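Local coordinates for reticulocyte binding protein (Streptococcus agalactiae COH1, PDB 3FAX) that probably hydrolyses alpha-1,6 linkages in pullulan and branched alpha-glucans such as glycogen, at residues D212-L217 and D235-K240. Residues are numbered along the deposited sequence; the frame is centred on the assembly and turned at random.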
loop_
_atom_site.group_PDB
_atom_site.type_symbol
_atom_site.label_atom_id
_atom_site.label_comp_id
_atom_site.label_asym_id
_atom_site.label_seq_id
_atom_site.Cartn_x
_atom_site.Cartn_y
_atom_site.Cartn_z
ATOM N N ASP A 212 -21.409 29.479 -0.878
ATOM C CA ASP A 212 -20.314 29.099 0.005
ATOM C C ASP A 212 -19.012 29.002 -0.764
ATOM O O ASP A 212 -18.828 28.092 -1.571
ATOM C CB ASP A 212 -20.603 27.751 0.665
ATOM C CG ASP A 212 -21.691 27.835 1.721
ATOM O OD1 ASP A 212 -22.211 28.949 1.975
ATOM O OD2 ASP A 212 -22.017 26.773 2.300
ATOM N N LYS A 213 -18.107 29.938 -0.510
ATOM C CA LYS A 213 -16.775 29.892 -1.100
ATOM C C LYS A 213 -15.899 28.933 -0.298
ATOM O O LYS A 213 -15.819 29.022 0.926
ATOM C CB LYS A 213 -16.164 31.296 -1.166
ATOM C CG LYS A 213 -16.788 32.166 -2.267
ATOM C CD LYS A 213 -16.479 33.647 -2.096
ATOM C CE LYS A 213 -17.356 34.286 -1.003
ATOM N NZ LYS A 213 -17.171 35.767 -0.918
ATOM N N VAL A 214 -15.278 27.987 -0.995
ATOM C CA VAL A 214 -14.304 27.090 -0.377
ATOM C C VAL A 214 -13.115 26.898 -1.319
ATOM O O VAL A 214 -13.284 26.731 -2.530
ATOM C CB VAL A 214 -14.936 25.734 0.005
ATOM C CG1 VAL A 214 -15.412 24.991 -1.231
ATOM C CG2 VAL A 214 -13.950 24.894 0.815
ATOM N N LYS A 215 -11.911 26.937 -0.756
ATOM C CA LYS A 215 -10.694 26.830 -1.549
ATOM C C LYS A 215 -10.215 25.385 -1.537
ATOM O O LYS A 215 -10.162 24.758 -0.470
ATOM C CB LYS A 215 -9.629 27.793 -1.019
ATOM C CG LYS A 215 -10.064 29.257 -1.120
ATOM C CD LYS A 215 -8.973 30.229 -0.714
ATOM C CE LYS A 215 -9.498 31.661 -0.696
ATOM N NZ LYS A 215 -8.505 32.629 -0.148
ATOM N N ILE A 216 -9.895 24.852 -2.721
ATOM C CA ILE A 216 -9.594 23.430 -2.862
ATOM C C ILE A 216 -8.331 23.150 -3.695
ATOM O O ILE A 216 -7.825 24.010 -4.433
ATOM C CB ILE A 216 -10.805 22.628 -3.425
ATOM C CG1 ILE A 216 -11.096 22.971 -4.893
ATOM C CG2 ILE A 216 -12.042 22.880 -2.585
ATOM C CD1 ILE A 216 -10.349 22.132 -5.916
ATOM N N LEU A 217 -7.846 21.918 -3.556
ATOM C CA LEU A 217 -6.616 21.472 -4.175
ATOM C C LEU A 217 -6.962 20.664 -5.415
ATOM O O LEU A 217 -7.587 19.612 -5.308
ATOM C CB LEU A 217 -5.829 20.607 -3.184
ATOM C CG LEU A 217 -4.561 19.931 -3.716
ATOM C CD1 LEU A 217 -3.601 20.981 -4.279
ATOM C CD2 LEU A 217 -3.897 19.074 -2.628
ATOM N N ASP A 235 -9.543 29.188 6.009
ATOM C CA ASP A 235 -9.597 29.610 4.608
ATOM C C ASP A 235 -8.845 28.658 3.667
ATOM O O ASP A 235 -9.445 28.089 2.755
ATOM C CB ASP A 235 -9.044 31.034 4.470
ATOM C CG ASP A 235 -9.216 31.599 3.074
ATOM O OD1 ASP A 235 -10.284 31.381 2.461
ATOM O OD2 ASP A 235 -8.287 32.278 2.587
ATOM N N ILE A 236 -7.535 28.509 3.865
ATOM C CA ILE A 236 -6.740 27.548 3.095
ATOM C C ILE A 236 -6.483 26.319 3.964
ATOM O O ILE A 236 -5.769 26.398 4.962
ATOM C CB ILE A 236 -5.385 28.136 2.625
ATOM C CG1 ILE A 236 -5.595 29.272 1.621
ATOM C CG2 ILE A 236 -4.515 27.059 1.989
ATOM C CD1 ILE A 236 -5.762 30.619 2.261
ATOM N N LYS A 237 -7.078 25.194 3.571
ATOM C CA LYS A 237 -7.021 23.945 4.332
ATOM C C LYS A 237 -6.097 22.896 3.707
ATOM O O LYS A 237 -5.999 21.782 4.216
ATOM C CB LYS A 237 -8.428 23.348 4.438
ATOM C CG LYS A 237 -9.442 24.213 5.174
ATOM C CD LYS A 237 -10.791 23.512 5.287
ATOM C CE LYS A 237 -11.565 23.547 3.979
ATOM N NZ LYS A 237 -12.964 23.057 4.169
ATOM N N THR A 238 -5.422 23.250 2.616
ATOM C CA THR A 238 -4.673 22.285 1.828
ATOM C C THR A 238 -3.371 22.862 1.264
ATOM O O THR A 238 -3.122 24.068 1.315
ATOM C CB THR A 238 -5.495 21.833 0.617
ATOM O OG1 THR A 238 -5.476 22.873 -0.371
ATOM C CG2 THR A 238 -6.946 21.517 1.011
ATOM N N ALA A 239 -2.550 21.985 0.696
ATOM C CA ALA A 239 -1.382 22.421 -0.055
ATOM C C ALA A 239 -1.873 23.176 -1.274
ATOM O O ALA A 239 -3.023 23.026 -1.693
ATOM C CB ALA A 239 -0.521 21.229 -0.468
ATOM N N LYS A 240 -1.015 24.017 -1.827
ATOM C CA LYS A 240 -1.337 24.703 -3.071
ATOM C C LYS A 240 -0.753 23.883 -4.202
ATOM O O LYS A 240 0.360 23.380 -4.081
ATOM C CB LYS A 240 -0.780 26.122 -3.064
ATOM C CG LYS A 240 -1.132 26.881 -1.799
ATOM C CD LYS A 240 -0.877 28.377 -1.927
ATOM C CE LYS A 240 -1.147 29.091 -0.605
ATOM N NZ LYS A 240 -0.205 28.648 0.470
#
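L217 packs against T238 and A239 at the buried end of this contact, whereas K215 and D235 meet at its outer, more solvent-accessible end; together they illustrate how a loop can pack on a strand through side chains alone before it re-enters the sheet as strand 241-242. No backbone hydrogen bond joins 212-217 to 235-240. Strand 214-216 instead pairs with strand 202-208 in the beta-sheet of the module 48 domain.

At the tight end, CG of L217 stands opposite its own backbone N (chi1 174°), which carries CD1 over the loop to within 3.3 Å of A239 O. Behind it, L217 CB lies 3.6 Å from T238 OG1. T238 OG1 donates to A239 O (2.8 Å), arriving 31° out of the carbonyl plane. L217 therefore lies against a hydroxyl and a carbonyl that are already bonded to each other within 235-240. Y399 and L400, from helix 399-402, also touch T238.

Toward solvent, the extended K215 chain slants across the carboxylate of exposed D235. K215 NZ forms a salt bridge with D235 OD2 (2.8 Å), using the syn lone pair of that oxygen, while K215 CE rests 3.3 Å from D235 OD1; one carboxylate thus receives both the ammonium and the last methylene. Of I236, it is CD1 that comes near, 4.2 Å from K215 NZ.

Between these ends, K237 crosses V214 at about a right angle, its NZ 3.9 Å from V214 CG2. This lysine's charge is directed elsewhere, to a salt bridge with D403 and a cation-pi contact with Y399, probably helping to join the module to the catalytic part of the chain. The chemistry therefore implies a division of labour: apolar cover over an internally bonded loop inside, and outside a charge pair whose strength is probably moderated by water.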